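Local coordinates for Lin1840 protein (Listeria innocua serovar 6a, PDB 4ZOC) that probably hydrolyses terminal, non-reducing beta-D-glucosyl residues with release of beta-D-glucose, and is involved in beta-1,2-glucan metabolism, at residues A[23-26]-A[27-31]; A[174-177]-A[178-181]; A[347-351]-A[352-356]. The protein carries 2 engineered substitutions. One frame throughout, in Å; residues are numbered along the deposited sequence.

Contact 1. Residues A[23-26]-A[27-31]; sequences LQLS and PFLFK
L25 lays its CB against the ring of F30, where the chain leaves a barrel strand and folds back through a single 3-10 turn. Strand 23-25 is the first of the parallel strands of the TIM barrel in this glycosyl hydrolase family 3 protein, and residues 27-29 form the turn at its C-terminal end. The F30 ring comes in obliquely, with CE1 3.6 Å from L25 CB. L29 approaches L25 differently: the two leucines cross at about a right angle, and L29 CD1 sits 4.0 Å from L25 CB. F28 turns to another neighbour, S26, whose CB lies over one ring face as a CH-pi contact, 4.1 Å from the centroid of the F28 ring and displaced toward its rim. The first torsion of F28 makes this possible: with chi1 at 48°, CG is wedged between the backbone N and the carbonyl carbon, and the ring lies back over S26, two residues earlier. Helix 37-47 supports F28 and L29 through L43, while V60 and I72 pack on P27 and F30. The residues meeting here are mostly buried, and the side chain of S26 is about 7 Å from a bound beta-D-glucopyranose, consistent with a loop at the C-terminal, active-site end of the barrel strands. The backbone turn is held by two successive bonds of 3-10 spacing, with F30 N donating to P27 O at 3.0 Å and L29 N to S26 O at 3.2 Å. The latter is fairly straight at the hydrogen, 159°, although the donor stands above the carbonyl plane. S26 O also meets the edge of the F30 ring, 3.5 Å from F30 CD1.

Contact 2. Residues A[174-177]-A[178-181]; sequences GDAS and KLNE
D175 and K178 carry opposite charges and lie close together, yet their charged ends do not meet: D175 OD2 is 4.6 Å from K178 NZ. What touches is the aliphatic part of the lysine, which crosses the aspartate obliquely and brings its CE to 3.7 Å from D175 OD2. The lysine chain is extended until its last torsion, where a bend carries NZ to a water that it shares with S177 OG. D175 OD1 closes an Asx turn at the start of a short 3-10 turn, just after G174, which leaves helix 158-173 with positive phi. D175 OD1 takes two bonds from S177, one from the backbone N at 3.0 Å and one from OG at 2.8 Å; the first arrives on the anti side and the second on the syn side, both tilted out of the carboxylate plane to the same face. With its CG anti to the backbone N (chi1 171°), D175 reaches forward over the next residues, and this pair of bonds should limit rotation of its carboxylate. The opposite charge nearby would probably favour the ionised aspartate. The main chain adds its own turn bond, K178 N to D175 O, 3.0 Å long and fairly straight at 161°. L179, the buried residue here, folds back with CD1 3.6 Å from A176 O, and both side chains rest on K232. The turn, in the loop between helix 158-173 and strand 187-193, thereby meets the loop before strand 233-236 of the TIM barrel. A second water bridges the two segments, giving one hydrogen to S177 O at 2.9 Å and the other to N180 OD1 at 2.8 Å.

Contact 3. Residues A[347-351]-A[352-356]; sequences RGLKN and NDRTK
L349 to N352 make a type I beta turn, closed by N352 N donating to L349 O at 3.1 Å. The bond is nearly straight at the hydrogen, 167°, but the donor stands well above the carbonyl plane. The two ends of the turn also meet through a CA-H...O contact, L349 CA to N352 O, at 3.5 Å. Just before it, G348 adopts phi 96°, a conformation that suits glycine, and its carbonyl O abuts N352 CB at 3.3 Å. The turn belongs to the connection from helix 322-338 of the barrel domain to helix 361-374, and it is followed directly by an Asx turn. There D353 OD1 accepts from T355 N at 2.8 Å and from T355 OG1 at 2.6 Å, the hydroxyl meeting the syn lone pair of OD1, as the chain enters a 3-10 turn. The side chains of L349, from the first turn, and R354, from the second, cross at about a right angle, L349 CD2 meeting R354 CD at 3.7 Å. A bend at chi3 (42°) then turns the guanidinium group aside. R354 NE forms a salt bridge with D357, and NH1 bonds to T127 OG1. L349 also packs on A66 and M69 of helix 66-79. A water links R347 and R354, donating to R347 O at 2.7 Å and accepting from R354 NH1.

In the fold
The three contacts follow one another along the chain, and none encloses or crosses another. Contact 1 closes the turn leaving the first barrel strand, 23-25, on the way to helix 37-47. Contact 2 comes much later, rounding the loop from helix 158-173 to strand 187-193. Contact 3 turns the chain after helix 322-338, on the path to helix 361-374 and the six-stranded mixed sheet beyond it. Contacts 2 and 3 meet directly, through a probable hydrogen bond from R347 NH2 to L179 O, so the late connection is tied to a barrel loop. Contact 1 touches neither; its centre is 22 Å from that of contact 3, although both pack on helix 66-79.

Contact 1. Residues A[23-26]-A[27-31]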
# COMPACT_ATOMS: atom_id res chain seq x y z
N LEU A 23 -17.77 -13.21 -28.99
CA LEU A 23 -16.40 -12.93 -29.35
C LEU A 23 -16.25 -11.54 -30.01
O LEU A 23 -17.02 -11.15 -30.89
CB LEU A 23 -15.92 -13.98 -30.29
CG LEU A 23 -14.52 -13.77 -30.85
CD1 LEU A 23 -13.45 -13.99 -29.82
CD2 LEU A 23 -14.37 -14.69 -32.02
N GLN A 24 -15.24 -10.81 -29.57
CA GLN A 24 -14.83 -9.55 -30.17
C GLN A 24 -13.44 -9.64 -30.77
O GLN A 24 -12.50 -10.14 -30.12
CB GLN A 24 -14.89 -8.40 -29.14
CG GLN A 24 -14.65 -7.03 -29.70
CD GLN A 24 -14.69 -6.01 -28.61
OE1 GLN A 24 -13.83 -6.02 -27.68
NE2 GLN A 24 -15.71 -5.15 -28.65
N LEU A 25 -13.32 -9.14 -32.01
CA LEU A 25 -12.08 -9.19 -32.79
C LEU A 25 -11.62 -7.85 -33.31
O LEU A 25 -12.44 -6.98 -33.53
CB LEU A 25 -12.21 -10.17 -33.96
CG LEU A 25 -12.56 -11.55 -33.56
CD1 LEU A 25 -12.76 -12.31 -34.89
CD2 LEU A 25 -11.51 -12.25 -32.75
N SER A 26 -10.30 -7.73 -33.54
CA SER A 26 -9.74 -6.56 -34.20
C SER A 26 -10.25 -6.53 -35.65
O SER A 26 -10.59 -7.60 -36.20
CB SER A 26 -8.24 -6.68 -34.22
OG SER A 26 -7.72 -6.48 -32.91
N PRO A 27 -10.30 -5.35 -36.29
CA PRO A 27 -11.01 -5.27 -37.58
C PRO A 27 -10.38 -6.11 -38.71
O PRO A 27 -11.08 -6.59 -39.65
CB PRO A 27 -10.95 -3.80 -37.93
CG PRO A 27 -9.78 -3.23 -37.12
CD PRO A 27 -9.90 -4.01 -35.82
N PHE A 28 -9.06 -6.23 -38.66
CA PHE A 28 -8.34 -6.88 -39.79
C PHE A 28 -8.44 -8.40 -39.75
O PHE A 28 -7.91 -9.09 -40.63
CB PHE A 28 -6.86 -6.44 -39.83
CG PHE A 28 -6.17 -6.50 -38.53
CD1 PHE A 28 -5.61 -7.68 -38.12
CD2 PHE A 28 -6.02 -5.36 -37.73
CE1 PHE A 28 -4.95 -7.74 -36.89
CE2 PHE A 28 -5.38 -5.44 -36.49
CZ PHE A 28 -4.85 -6.62 -36.10
N LEU A 29 -9.15 -8.93 -38.75
CA LEU A 29 -9.57 -10.35 -38.74
C LEU A 29 -10.87 -10.60 -39.52
O LEU A 29 -11.29 -11.73 -39.67
CB LEU A 29 -9.69 -10.90 -37.32
CG LEU A 29 -8.38 -10.74 -36.57
CD1 LEU A 29 -8.48 -10.95 -35.08
CD2 LEU A 29 -7.33 -11.69 -37.14
N PHE A 30 -11.46 -9.57 -40.09
CA PHE A 30 -12.68 -9.72 -40.81
C PHE A 30 -12.40 -9.49 -42.29
O PHE A 30 -11.66 -8.61 -42.67
CB PHE A 30 -13.74 -8.72 -40.33
CG PHE A 30 -14.23 -8.94 -38.95
CD1 PHE A 30 -13.57 -8.39 -37.89
CD2 PHE A 30 -15.37 -9.68 -38.70
CE1 PHE A 30 -14.06 -8.57 -36.58
CE2 PHE A 30 -15.85 -9.88 -37.40
CZ PHE A 30 -15.19 -9.30 -36.35
N LYS A 31 -13.10 -10.22 -43.13
CA LYS A 31 -13.17 -9.87 -44.51
C LYS A 31 -13.73 -8.43 -44.68
O LYS A 31 -14.64 -7.95 -43.94
CB LYS A 31 -14.10 -10.87 -45.21
CG LYS A 31 -14.33 -10.60 -46.68
CD LYS A 31 -15.25 -11.71 -47.21
CE LYS A 31 -15.75 -11.41 -48.60
NZ LYS A 31 -14.60 -11.43 -49.52

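Contact 2. Residues A[174-177]-A[178-181]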
# COMPACT_ATOMS: atom_id res chain seq x y z
N GLY A 174 -26.21 10.99 -24.32
CA GLY A 174 -27.48 11.72 -24.12
C GLY A 174 -28.55 10.90 -23.45
O GLY A 174 -28.29 10.24 -22.46
N ASP A 175 -29.78 10.93 -24.01
CA ASP A 175 -30.85 10.15 -23.47
C ASP A 175 -30.65 8.72 -23.97
O ASP A 175 -30.82 8.41 -25.17
CB ASP A 175 -32.22 10.77 -23.85
CG ASP A 175 -33.38 9.88 -23.49
OD1 ASP A 175 -33.24 8.71 -23.05
OD2 ASP A 175 -34.47 10.34 -23.70
N ALA A 176 -30.27 7.84 -23.04
CA ALA A 176 -29.86 6.48 -23.44
C ALA A 176 -30.97 5.72 -24.14
O ALA A 176 -30.69 4.79 -24.91
CB ALA A 176 -29.37 5.67 -22.25
N SER A 177 -32.22 6.02 -23.82
CA SER A 177 -33.35 5.26 -24.44
C SER A 177 -33.55 5.62 -25.90
O SER A 177 -34.37 4.98 -26.53
CB SER A 177 -34.65 5.52 -23.65
OG SER A 177 -35.10 6.84 -23.89
N LYS A 178 -32.82 6.62 -26.42
CA LYS A 178 -32.92 7.07 -27.79
C LYS A 178 -31.63 6.90 -28.59
O LYS A 178 -31.43 7.57 -29.59
CB LYS A 178 -33.38 8.53 -27.80
CG LYS A 178 -34.84 8.74 -27.31
CD LYS A 178 -35.14 10.22 -27.40
CE LYS A 178 -36.49 10.64 -26.80
NZ LYS A 178 -37.53 9.61 -27.09
N LEU A 179 -30.78 5.94 -28.22
CA LEU A 179 -29.56 5.68 -28.97
C LEU A 179 -29.85 5.12 -30.36
O LEU A 179 -28.97 5.06 -31.24
CB LEU A 179 -28.58 4.83 -28.15
CG LEU A 179 -27.82 5.66 -27.09
CD1 LEU A 179 -27.23 4.77 -26.03
CD2 LEU A 179 -26.76 6.55 -27.73
N ASN A 180 -31.11 4.71 -30.59
CA ASN A 180 -31.46 4.22 -31.90
C ASN A 180 -31.81 5.34 -32.85
O ASN A 180 -31.82 5.12 -34.07
CB ASN A 180 -32.57 3.20 -31.82
CG ASN A 180 -33.86 3.81 -31.35
OD1 ASN A 180 -33.92 4.63 -30.46
ND2 ASN A 180 -34.91 3.42 -31.98
N GLU A 181 -31.98 6.56 -32.32
CA GLU A 181 -32.39 7.76 -33.10
C GLU A 181 -31.34 8.85 -33.11
O GLU A 181 -31.20 9.54 -34.07
CB GLU A 181 -33.67 8.40 -32.49
CG GLU A 181 -34.91 7.52 -32.36
CD GLU A 181 -36.07 8.20 -31.61
OE1 GLU A 181 -35.95 9.38 -31.20
OE2 GLU A 181 -37.13 7.55 -31.39
O HOH W 1 -36.11 5.00 -28.82
O HOH W 2 -37.49 7.18 -25.24

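Contact 3. Residues A[347-351]-A[352-356]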
# COMPACT_ATOMS: atom_id res chain seq x y z
N ARG A 347 -25.36 2.93 -38.82
CA ARG A 347 -25.59 3.99 -37.86
C ARG A 347 -25.31 5.38 -38.43
O ARG A 347 -24.50 6.19 -37.92
CB ARG A 347 -24.81 3.69 -36.57
CG ARG A 347 -25.44 4.33 -35.38
CD ARG A 347 -25.26 3.53 -34.12
NE ARG A 347 -25.99 4.26 -33.09
CZ ARG A 347 -25.52 5.31 -32.42
NH1 ARG A 347 -24.30 5.79 -32.65
NH2 ARG A 347 -26.30 5.90 -31.54
N GLY A 348 -26.05 5.68 -39.49
CA GLY A 348 -26.10 7.02 -40.02
C GLY A 348 -25.17 7.32 -41.17
O GLY A 348 -25.32 8.32 -41.80
N LEU A 349 -24.24 6.44 -41.48
CA LEU A 349 -23.19 6.77 -42.38
C LEU A 349 -23.35 6.36 -43.85
O LEU A 349 -22.63 6.83 -44.70
CB LEU A 349 -21.90 6.20 -41.87
CG LEU A 349 -21.41 6.69 -40.50
CD1 LEU A 349 -19.92 6.25 -40.37
CD2 LEU A 349 -21.57 8.18 -40.34
N LYS A 350 -24.20 5.38 -44.15
CA LYS A 350 -24.11 4.71 -45.48
C LYS A 350 -24.24 5.68 -46.62
O LYS A 350 -23.46 5.60 -47.61
CB LYS A 350 -25.17 3.61 -45.62
CG LYS A 350 -24.97 2.68 -46.84
CD LYS A 350 -23.65 1.93 -46.77
CE LYS A 350 -23.73 0.58 -47.50
NZ LYS A 350 -22.62 0.44 -48.47
N ASN A 351 -25.22 6.58 -46.49
CA ASN A 351 -25.41 7.65 -47.49
C ASN A 351 -25.18 9.06 -46.96
O ASN A 351 -25.79 10.04 -47.43
CB ASN A 351 -26.84 7.57 -48.00
CG ASN A 351 -27.15 6.19 -48.56
OD1 ASN A 351 -27.98 5.47 -48.00
ND2 ASN A 351 -26.44 5.78 -49.63
N ASN A 352 -24.29 9.17 -45.97
CA ASN A 352 -24.09 10.40 -45.28
C ASN A 352 -22.66 10.42 -44.76
O ASN A 352 -22.38 9.99 -43.63
CB ASN A 352 -25.08 10.60 -44.14
CG ASN A 352 -24.91 11.95 -43.47
OD1 ASN A 352 -24.43 12.89 -44.07
ND2 ASN A 352 -25.28 12.03 -42.22
N ASP A 353 -21.76 10.93 -45.59
CA ASP A 353 -20.36 11.12 -45.15
C ASP A 353 -20.29 12.28 -44.17
O ASP A 353 -20.76 13.36 -44.46
CB ASP A 353 -19.42 11.30 -46.37
CG ASP A 353 -17.97 11.52 -45.97
OD1 ASP A 353 -17.67 12.34 -45.07
OD2 ASP A 353 -17.12 10.92 -46.58
N ARG A 354 -19.82 12.01 -42.96
CA ARG A 354 -19.75 12.99 -41.87
C ARG A 354 -18.32 13.40 -41.54
O ARG A 354 -18.06 13.85 -40.41
CB ARG A 354 -20.42 12.41 -40.59
CG ARG A 354 -21.93 12.00 -40.71
CD ARG A 354 -22.63 11.64 -39.36
NE ARG A 354 -22.25 12.57 -38.31
CZ ARG A 354 -21.88 12.20 -37.11
NH1 ARG A 354 -22.03 10.93 -36.73
NH2 ARG A 354 -21.41 13.07 -36.28
N THR A 355 -17.43 13.35 -42.52
CA THR A 355 -16.09 13.96 -42.40
C THR A 355 -16.20 15.43 -41.93
O THR A 355 -15.30 15.93 -41.20
CB THR A 355 -15.28 13.91 -43.76
OG1 THR A 355 -15.17 12.57 -44.26
CG2 THR A 355 -13.83 14.48 -43.66
N LYS A 356 -17.26 16.14 -42.36
CA LYS A 356 -17.41 17.59 -42.04
C LYS A 356 -17.52 17.79 -40.50
O LYS A 356 -17.29 18.87 -40.03
CB LYS A 356 -18.58 18.19 -42.80
CG LYS A 356 -19.94 17.74 -42.30
CD LYS A 356 -21.04 18.29 -43.20
CE LYS A 356 -21.19 17.52 -44.53
NZ LYS A 356 -21.94 18.38 -45.48
O HOH W 3 -24.05 8.77 -37.29
O HOH W 4 -26.09 13.37 -46.98